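Local coordinates for alkyl hydroperoxide reductase, C subunit (Enterococcus faecalis, PDB 5Y63), which probably reduces hydrogen peroxide and organic hydroperoxides to water and alcohols, as a thiol peroxidase of the AhpC/Prx1 peroxiredoxins that assembles as a ring of five dimers, at residues 121-135 / 145-159. Numbering follows the deposited sequence.
Sequences VLDEASGMAYRASFI and YEINDMGIGRNAEEL
Strands 131-135 and 145-148 form the antiparallel hairpin at the edge of the sheet within the chain of this thioredoxin-fold peroxiredoxin, and the chain then returns over one face into the helix starting at Ala156. Ser133-Glu146 and Arg131-Asn148 are hydrogen-bonded pairs: Ser133 N to Glu146 O and Glu146 N to Ser133 O are both 2.9 Å, and Asn148 N reaches Arg131 O at 3.1 Å, while Arg131 N to Asn148 O is weak. The face bearing Arg131 and Ser133 is crossed by Arg154. Its guanidinium lays one face on the Arg131 backbone and CB, and NH2, in the guanidinium plane, donates to Ser133 OG (3.1 Å, 157° at the hydrogen). A bend at chi3 (-72°) folds the group back over the strand. Leu159 closes the same face, with CD1 4.0 Å from Ile135 CD1. On the other face the Phe134 and Tyr145 rings lie nearly parallel (19°) but barely overlap, and Ile147 packs on Ala132 and Val121. Beyond the strand end, Met150 curls back from the type II turn 149-152; CE makes a CH-pi contact over one face of the Tyr130 ring, 4.0 Å from the centroid, and SD a Met-aromatic contact from an oblique position. Arg131 extends to the predicted peroxidatic Cys58 at the start of helix 58-67; its NH1 and Arg154 NH1 both make salt bridges to Glu61 OE1, and Arg154 NH1 also donates to Phe49 O. Strand 44-49 flanks 131-135 on the side away from 145-148, whose other edge pairs antiparallel with a strand of a second subunit, carrying the sheet across the interface.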
ATOM      1  N   VAL A 121     -24.663   0.061 -20.624  1.00 44.12           N
ATOM      2  CA  VAL A 121     -25.928   0.743 -20.892  1.00 44.03           C
ATOM      3  C   VAL A 121     -26.939   0.532 -19.764  1.00 43.82           C
ATOM      4  O   VAL A 121     -28.134   0.777 -19.939  1.00 43.34           O
ATOM      5  CB  VAL A 121     -26.530   0.300 -22.248  1.00 43.85           C
ATOM      6  CG1 VAL A 121     -25.600   0.690 -23.385  1.00 43.23           C
ATOM      7  CG2 VAL A 121     -26.808  -1.201 -22.276  1.00 44.22           C
ATOM      8  N   LEU A 122     -26.455   0.102 -18.603  1.00 44.03           N
ATOM      9  CA  LEU A 122     -27.317  -0.165 -17.464  1.00 45.19           C
ATOM     10  C   LEU A 122     -27.447   1.076 -16.589  1.00 45.67           C
ATOM     11  O   LEU A 122     -26.445   1.685 -16.209  1.00 45.57           O
ATOM     12  CB  LEU A 122     -26.760  -1.330 -16.644  1.00 46.27           C
ATOM     13  CG  LEU A 122     -27.679  -1.912 -15.563  1.00 47.70           C
ATOM     14  CD1 LEU A 122     -27.573  -3.429 -15.515  1.00 48.62           C
ATOM     15  CD2 LEU A 122     -27.367  -1.333 -14.193  1.00 48.86           C
ATOM     16  N   ASP A 123     -28.687   1.451 -16.282  1.00 45.92           N
ATOM     17  CA  ASP A 123     -28.955   2.480 -15.289  1.00 46.73           C
ATOM     18  C   ASP A 123     -29.063   1.791 -13.935  1.00 47.79           C
ATOM     19  O   ASP A 123     -30.022   1.064 -13.687  1.00 48.08           O
ATOM     20  CB  ASP A 123     -30.249   3.229 -15.614  1.00 46.80           C
ATOM     21  CG  ASP A 123     -30.536   4.351 -14.637  1.00 47.60           C
ATOM     22  OD1 ASP A 123     -29.577   4.979 -14.149  1.00 48.52           O
ATOM     23  OD2 ASP A 123     -31.719   4.607 -14.353  1.00 47.95           O
ATOM     24  N   GLU A 124     -28.073   2.009 -13.071  1.00 49.02           N
ATOM     25  CA  GLU A 124     -27.989   1.309 -11.785  1.00 49.96           C
ATOM     26  C   GLU A 124     -29.106   1.702 -10.819  1.00 50.79           C
ATOM     27  O   GLU A 124     -29.454   0.927  -9.930  1.00 51.75           O
ATOM     28  CB  GLU A 124     -26.626   1.549 -11.126  1.00 51.60           C
ATOM     29  CG  GLU A 124     -25.447   0.904 -11.850  1.00 51.87           C
ATOM     30  CD  GLU A 124     -25.302  -0.588 -11.588  1.00 52.69           C
ATOM     31  OE1 GLU A 124     -24.364  -1.195 -12.150  1.00 52.75           O
ATOM     32  OE2 GLU A 124     -26.119  -1.161 -10.836  1.00 54.10           O
ATOM     33  N   ALA A 125     -29.662   2.900 -10.990  1.00 51.35           N
ATOM     34  CA  ALA A 125     -30.778   3.363 -10.163  1.00 52.29           C
ATOM     35  C   ALA A 125     -32.067   2.645 -10.544  1.00 51.55           C
ATOM     36  O   ALA A 125     -32.737   2.061  -9.695  1.00 51.80           O
ATOM     37  CB  ALA A 125     -30.955   4.867 -10.307  1.00 53.15           C
ATOM     38  N   SER A 126     -32.398   2.701 -11.831  1.00 50.73           N
ATOM     39  CA  SER A 126     -33.602   2.067 -12.370  1.00 50.41           C
ATOM     40  C   SER A 126     -33.493   0.543 -12.427  1.00 49.41           C
ATOM     41  O   SER A 126     -34.492  -0.161 -12.272  1.00 49.64           O
ATOM     42  CB  SER A 126     -33.884   2.601 -13.778  1.00 50.37           C
ATOM     43  OG  SER A 126     -34.958   1.909 -14.391  1.00 51.56           O
ATOM     44  N   GLY A 127     -32.285   0.041 -12.665  1.00 48.36           N
ATOM     45  CA  GLY A 127     -32.067  -1.385 -12.887  1.00 47.77           C
ATOM     46  C   GLY A 127     -32.493  -1.824 -14.277  1.00 47.05           C
ATOM     47  O   GLY A 127     -32.725  -3.009 -14.513  1.00 46.68           O
ATOM     48  N   MET A 128     -32.582  -0.871 -15.204  1.00 47.07           N
ATOM     49  CA  MET A 128     -33.040  -1.142 -16.563  1.00 46.78           C
ATOM     50  C   MET A 128     -32.037  -0.639 -17.594  1.00 45.53           C
ATOM     51  O   MET A 128     -31.272   0.293 -17.334  1.00 45.61           O
ATOM     52  CB  MET A 128     -34.390  -0.471 -16.799  1.00 48.11           C
ATOM     53  CG  MET A 128     -35.499  -0.993 -15.906  1.00 49.16           C
ATOM     54  SD  MET A 128     -37.013  -0.047 -16.119  1.00 50.90           S
ATOM     55  CE  MET A 128     -38.034  -0.778 -14.839  1.00 51.86           C
ATOM     56  N   ALA A 129     -32.050  -1.262 -18.767  1.00 44.09           N
ATOM     57  CA  ALA A 129     -31.155  -0.877 -19.846  1.00 43.39           C
ATOM     58  C   ALA A 129     -31.654   0.394 -20.535  1.00 43.50           C
ATOM     59  O   ALA A 129     -32.861   0.633 -20.639  1.00 43.92           O
ATOM     60  CB  ALA A 129     -31.019  -2.007 -20.853  1.00 42.82           C
ATOM     61  N   TYR A 130     -30.712   1.212 -20.991  1.00 42.36           N
ATOM     62  CA  TYR A 130     -31.034   2.382 -21.792  1.00 41.69           C
ATOM     63  C   TYR A 130     -31.477   1.947 -23.186  1.00 41.41           C
ATOM     64  O   TYR A 130     -31.358   0.776 -23.547  1.00 40.03           O
ATOM     65  CB  TYR A 130     -29.826   3.324 -21.881  1.00 41.35           C
ATOM     66  CG  TYR A 130     -29.711   4.268 -20.706  1.00 41.68           C
ATOM     67  CD1 TYR A 130     -30.599   5.330 -20.562  1.00 41.81           C
ATOM     68  CD2 TYR A 130     -28.722   4.105 -19.738  1.00 41.20           C
ATOM     69  CE1 TYR A 130     -30.511   6.201 -19.495  1.00 42.25           C
ATOM     70  CE2 TYR A 130     -28.626   4.975 -18.664  1.00 41.75           C
ATOM     71  CZ  TYR A 130     -29.521   6.019 -18.550  1.00 42.44           C
ATOM     72  OH  TYR A 130     -29.428   6.884 -17.488  1.00 44.30           O
ATOM     73  N   ARG A 131     -32.005   2.893 -23.958  1.00 42.08           N
ATOM     74  CA  ARG A 131     -32.370   2.633 -25.347  1.00 42.16           C
ATOM     75  C   ARG A 131     -31.117   2.673 -26.205  1.00 41.53           C
ATOM     76  O   ARG A 131     -30.839   3.658 -26.890  1.00 41.83           O
ATOM     77  CB  ARG A 131     -33.407   3.641 -25.836  1.00 43.08           C
ATOM     78  CG  ARG A 131     -34.722   3.501 -25.105  1.00 43.86           C
ATOM     79  CD  ARG A 131     -35.836   4.318 -25.729  1.00 44.72           C
ATOM     80  NE  ARG A 131     -36.982   4.345 -24.827  1.00 45.68           N
ATOM     81  CZ  ARG A 131     -37.837   3.340 -24.648  1.00 46.08           C
ATOM     82  NH1 ARG A 131     -37.715   2.198 -25.322  1.00 45.42           N
ATOM     83  NH2 ARG A 131     -38.833   3.482 -23.784  1.00 47.53           N
ATOM     84  N   ALA A 132     -30.363   1.583 -26.146  1.00 41.30           N
ATOM     85  CA  ALA A 132     -29.092   1.482 -26.832  1.00 41.20           C
ATOM     86  C   ALA A 132     -29.147   0.457 -27.962  1.00 41.46           C
ATOM     87  O   ALA A 132     -29.877  -0.536 -27.888  1.00 41.50           O
ATOM     88  CB  ALA A 132     -27.994   1.121 -25.846  1.00 41.01           C
ATOM     89  N   SER A 133     -28.365   0.721 -29.005  1.00 41.24           N
ATOM     90  CA  SER A 133     -28.243  -0.176 -30.145  1.00 40.98           C
ATOM     91  C   SER A 133     -26.771  -0.327 -30.482  1.00 40.77           C
ATOM     92  O   SER A 133     -26.029   0.648 -30.442  1.00 39.76           O
ATOM     93  CB  SER A 133     -29.000   0.381 -31.349  1.00 41.08           C
ATOM     94  OG  SER A 133     -30.353   0.637 -31.022  1.00 41.24           O
ATOM     95  N   PHE A 134     -26.354  -1.548 -30.809  1.00 41.84           N
ATOM     96  CA  PHE A 134     -24.962  -1.839 -31.155  1.00 42.30           C
ATOM     97  C   PHE A 134     -24.885  -2.689 -32.418  1.00 43.88           C
ATOM     98  O   PHE A 134     -25.507  -3.746 -32.494  1.00 44.10           O
ATOM     99  CB  PHE A 134     -24.276  -2.582 -30.008  1.00 41.72           C
ATOM    100  CG  PHE A 134     -24.165  -1.781 -28.745  1.00 41.04           C
ATOM    101  CD1 PHE A 134     -25.221  -1.730 -27.845  1.00 40.69           C
ATOM    102  CD2 PHE A 134     -23.000  -1.084 -28.450  1.00 40.79           C
ATOM    103  CE1 PHE A 134     -25.120  -0.993 -26.678  1.00 40.52           C
ATOM    104  CE2 PHE A 134     -22.893  -0.343 -27.284  1.00 40.66           C
ATOM    105  CZ  PHE A 134     -23.954  -0.297 -26.396  1.00 40.56           C
ATOM    106  N   ILE A 135     -24.117  -2.225 -33.402  1.00 45.28           N
ATOM    107  CA  ILE A 135     -23.852  -2.993 -34.615  1.00 46.85           C
ATOM    108  C   ILE A 135     -22.497  -3.670 -34.467  1.00 47.57           C
ATOM    109  O   ILE A 135     -21.480  -3.001 -34.279  1.00 47.87           O
ATOM    110  CB  ILE A 135     -23.857  -2.097 -35.869  1.00 47.81           C
ATOM    111  CG1 ILE A 135     -25.247  -1.478 -36.062  1.00 47.78           C
ATOM    112  CG2 ILE A 135     -23.456  -2.901 -37.103  1.00 48.72           C
ATOM    113  CD1 ILE A 135     -25.318  -0.427 -37.145  1.00 48.12           C
ATOM    114  N   TYR A 145     -22.511   2.366 -32.507  1.00 46.50           N
ATOM    115  CA  TYR A 145     -23.573   2.226 -31.533  1.00 45.99           C
ATOM    116  C   TYR A 145     -24.183   3.550 -31.105  1.00 46.58           C
ATOM    117  O   TYR A 145     -23.675   4.626 -31.426  1.00 46.19           O
ATOM    118  CB  TYR A 145     -23.082   1.425 -30.325  1.00 45.41           C
ATOM    119  CG  TYR A 145     -21.912   2.007 -29.572  1.00 44.69           C
ATOM    120  CD1 TYR A 145     -20.603   1.787 -29.995  1.00 44.61           C
ATOM    121  CD2 TYR A 145     -22.111   2.740 -28.406  1.00 44.09           C
ATOM    122  CE1 TYR A 145     -19.528   2.303 -29.288  1.00 44.29           C
ATOM    123  CE2 TYR A 145     -21.043   3.257 -27.695  1.00 44.01           C
ATOM    124  CZ  TYR A 145     -19.756   3.034 -28.139  1.00 43.88           C
ATOM    125  OH  TYR A 145     -18.698   3.544 -27.433  1.00 43.96           O
ATOM    126  N   GLU A 146     -25.288   3.438 -30.378  1.00 47.47           N
ATOM    127  CA  GLU A 146     -26.139   4.559 -30.049  1.00 48.77           C
ATOM    128  C   GLU A 146     -26.695   4.359 -28.646  1.00 48.65           C
ATOM    129  O   GLU A 146     -27.149   3.267 -28.323  1.00 49.27           O
ATOM    130  CB  GLU A 146     -27.276   4.591 -31.062  1.00 50.70           C
ATOM    131  CG  GLU A 146     -28.309   5.677 -30.844  1.00 53.70           C
ATOM    132  CD  GLU A 146     -29.538   5.487 -31.710  1.00 55.55           C
ATOM    133  OE1 GLU A 146     -29.480   4.703 -32.684  1.00 55.93           O
ATOM    134  OE2 GLU A 146     -30.564   6.133 -31.413  1.00 58.27           O
ATOM    135  N   ILE A 147     -26.640   5.399 -27.814  1.00 48.28           N
ATOM    136  CA  ILE A 147     -27.278   5.372 -26.497  1.00 48.32           C
ATOM    137  C   ILE A 147     -28.219   6.567 -26.354  1.00 49.75           C
ATOM    138  O   ILE A 147     -27.798   7.719 -26.482  1.00 49.65           O
ATOM    139  CB  ILE A 147     -26.252   5.383 -25.339  1.00 48.08           C
ATOM    140  CG1 ILE A 147     -25.338   4.152 -25.399  1.00 47.42           C
ATOM    141  CG2 ILE A 147     -26.960   5.417 -23.990  1.00 48.45           C
ATOM    142  CD1 ILE A 147     -23.965   4.426 -25.968  1.00 47.29           C
ATOM    143  N   ASN A 148     -29.493   6.279 -26.093  1.00 51.61           N
ATOM    144  CA  ASN A 148     -30.498   7.302 -25.806  1.00 53.64           C
ATOM    145  C   ASN A 148     -31.064   7.098 -24.405  1.00 53.60           C
ATOM    146  O   ASN A 148     -31.190   5.960 -23.950  1.00 52.70           O
ATOM    147  CB  ASN A 148     -31.642   7.227 -26.820  1.00 55.02           C
ATOM    148  CG  ASN A 148     -31.169   7.353 -28.257  1.00 56.00           C
ATOM    149  OD1 ASN A 148     -30.084   7.861 -28.532  1.00 57.74           O
ATOM    150  ND2 ASN A 148     -31.995   6.895 -29.186  1.00 57.33           N
ATOM    151  N   ASP A 149     -31.422   8.189 -23.726  1.00 54.64           N
ATOM    152  CA  ASP A 149     -32.039   8.076 -22.400  1.00 55.53           C
ATOM    153  C   ASP A 149     -33.500   7.646 -22.569  1.00 54.42           C
ATOM    154  O   ASP A 149     -34.027   7.666 -23.684  1.00 54.37           O
ATOM    155  CB  ASP A 149     -31.863   9.366 -21.569  1.00 57.73           C
ATOM    156  CG  ASP A 149     -33.159  10.106 -21.311  1.00 61.40           C
ATOM    157  OD1 ASP A 149     -33.747  10.670 -22.263  1.00 64.78           O
ATOM    158  OD2 ASP A 149     -33.575  10.147 -20.132  1.00 63.47           O
ATOM    159  N   MET A 150     -34.140   7.231 -21.479  1.00 53.36           N
ATOM    160  CA  MET A 150     -35.528   6.758 -21.549  1.00 53.13           C
ATOM    161  C   MET A 150     -36.419   7.896 -22.069  1.00 55.37           C
ATOM    162  O   MET A 150     -36.232   9.064 -21.703  1.00 56.24           O
ATOM    163  CB  MET A 150     -36.057   6.279 -20.185  1.00 52.84           C
ATOM    164  CG  MET A 150     -35.060   5.656 -19.208  1.00 51.75           C
ATOM    165  SD  MET A 150     -34.237   4.153 -19.758  1.00 49.55           S
ATOM    166  CE  MET A 150     -33.132   3.859 -18.379  1.00 49.41           C
ATOM    167  N   GLY A 151     -37.381   7.560 -22.924  1.00 55.83           N
ATOM    168  CA  GLY A 151     -38.261   8.564 -23.526  1.00 57.58           C
ATOM    169  C   GLY A 151     -37.849   9.040 -24.911  1.00 57.92           C
ATOM    170  O   GLY A 151     -38.691   9.513 -25.675  1.00 59.07           O
ATOM    171  N   ILE A 152     -36.561   8.935 -25.237  1.00 57.72           N
ATOM    172  CA  ILE A 152     -36.069   9.295 -26.566  1.00 58.14           C
ATOM    173  C   ILE A 152     -36.062   8.055 -27.464  1.00 58.16           C
ATOM    174  O   ILE A 152     -35.133   7.246 -27.415  1.00 57.20           O
ATOM    175  CB  ILE A 152     -34.660   9.922 -26.494  1.00 57.77           C
ATOM    176  CG1 ILE A 152     -34.690  11.186 -25.625  1.00 58.81           C
ATOM    177  CG2 ILE A 152     -34.155  10.262 -27.892  1.00 57.78           C
ATOM    178  CD1 ILE A 152     -33.324  11.692 -25.207  1.00 58.59           C
ATOM    179  N   GLY A 153     -37.109   7.917 -28.279  1.00 59.35           N
ATOM    180  CA  GLY A 153     -37.279   6.762 -29.159  1.00 58.82           C
ATOM    181  C   GLY A 153     -36.309   6.713 -30.329  1.00 58.87           C
ATOM    182  O   GLY A 153     -35.710   7.726 -30.698  1.00 59.02           O
ATOM    183  N   ARG A 154     -36.174   5.528 -30.921  1.00 58.29           N
ATOM    184  CA  ARG A 154     -35.205   5.277 -31.993  1.00 57.72           C
ATOM    185  C   ARG A 154     -35.863   5.197 -33.370  1.00 58.61           C
ATOM    186  O   ARG A 154     -37.089   5.166 -33.486  1.00 57.81           O
ATOM    187  CB  ARG A 154     -34.433   3.982 -31.709  1.00 56.59           C
ATOM    188  CG  ARG A 154     -33.247   4.169 -30.780  1.00 55.90           C
ATOM    189  CD  ARG A 154     -32.758   2.850 -30.206  1.00 55.12           C
ATOM    190  NE  ARG A 154     -33.690   2.308 -29.220  1.00 54.79           N
ATOM    191  CZ  ARG A 154     -33.489   1.195 -28.518  1.00 54.23           C
ATOM    192  NH1 ARG A 154     -34.406   0.792 -27.644  1.00 54.31           N
ATOM    193  NH2 ARG A 154     -32.380   0.479 -28.682  1.00 54.11           N
ATOM    194  N   ASN A 155     -35.020   5.166 -34.402  1.00 59.74           N
ATOM    195  CA  ASN A 155     -35.451   5.019 -35.790  1.00 61.18           C
ATOM    196  C   ASN A 155     -34.774   3.800 -36.426  1.00 61.79           C
ATOM    197  O   ASN A 155     -33.557   3.792 -36.637  1.00 60.65           O
ATOM    198  CB  ASN A 155     -35.115   6.288 -36.583  1.00 61.33           C
ATOM    199  CG  ASN A 155     -35.579   6.223 -38.029  1.00 61.99           C
ATOM    200  OD1 ASN A 155     -36.532   5.519 -38.360  1.00 62.81           O
ATOM    201  ND2 ASN A 155     -34.906   6.968 -38.898  1.00 62.58           N
ATOM    202  N   ALA A 156     -35.575   2.781 -36.733  1.00 62.91           N
ATOM    203  CA  ALA A 156     -35.077   1.530 -37.306  1.00 62.81           C
ATOM    204  C   ALA A 156     -34.388   1.722 -38.658  1.00 63.85           C
ATOM    205  O   ALA A 156     -33.416   1.033 -38.957  1.00 64.95           O
ATOM    206  CB  ALA A 156     -36.214   0.530 -37.441  1.00 63.17           C
ATOM    207  N   GLU A 157     -34.892   2.652 -39.466  1.00 65.05           N
ATOM    208  CA  GLU A 157     -34.329   2.915 -40.794  1.00 65.85           C
ATOM    209  C   GLU A 157     -32.880   3.386 -40.708  1.00 64.60           C
ATOM    210  O   GLU A 157     -32.019   2.901 -41.443  1.00 63.77           O
ATOM    211  CB  GLU A 157     -35.168   3.958 -41.538  1.00 68.00           C
ATOM    212  CG  GLU A 157     -36.549   3.463 -41.945  1.00 69.92           C
ATOM    213  CD  GLU A 157     -37.355   4.506 -42.700  1.00 72.35           C
ATOM    214  OE1 GLU A 157     -36.946   5.688 -42.728  1.00 73.65           O
ATOM    215  OE2 GLU A 157     -38.406   4.143 -43.268  1.00 73.10           O
ATOM    216  N   GLU A 158     -32.623   4.331 -39.809  1.00 64.20           N
ATOM    217  CA  GLU A 158     -31.269   4.826 -39.569  1.00 63.08           C
ATOM    218  C   GLU A 158     -30.353   3.700 -39.093  1.00 62.15           C
ATOM    219  O   GLU A 158     -29.200   3.607 -39.515  1.00 61.75           O
ATOM    220  CB  GLU A 158     -31.294   5.962 -38.540  1.00 62.67           C
ATOM    221  CG  GLU A 158     -29.926   6.477 -38.101  1.00 62.43           C
ATOM    222  CD  GLU A 158     -29.110   7.089 -39.228  1.00 62.91           C
ATOM    223  OE1 GLU A 158     -29.672   7.395 -40.302  1.00 64.02           O
ATOM    224  OE2 GLU A 158     -27.890   7.270 -39.036  1.00 63.04           O
ATOM    225  N   LEU A 159     -30.879   2.846 -38.218  1.00 61.75           N
ATOM    226  CA  LEU A 159     -30.122   1.715 -37.683  1.00 61.27           C
ATOM    227  C   LEU A 159     -29.783   0.680 -38.759  1.00 60.97           C
ATOM    228  O   LEU A 159     -28.765  -0.006 -38.664  1.00 60.58           O
ATOM    229  CB  LEU A 159     -30.896   1.057 -36.538  1.00 62.09           C
ATOM    230  CG  LEU A 159     -30.170  -0.006 -35.707  1.00 62.86           C
ATOM    231  CD1 LEU A 159     -28.786   0.455 -35.269  1.00 62.62           C
ATOM    232  CD2 LEU A 159     -31.014  -0.371 -34.496  1.00 63.06           C
TER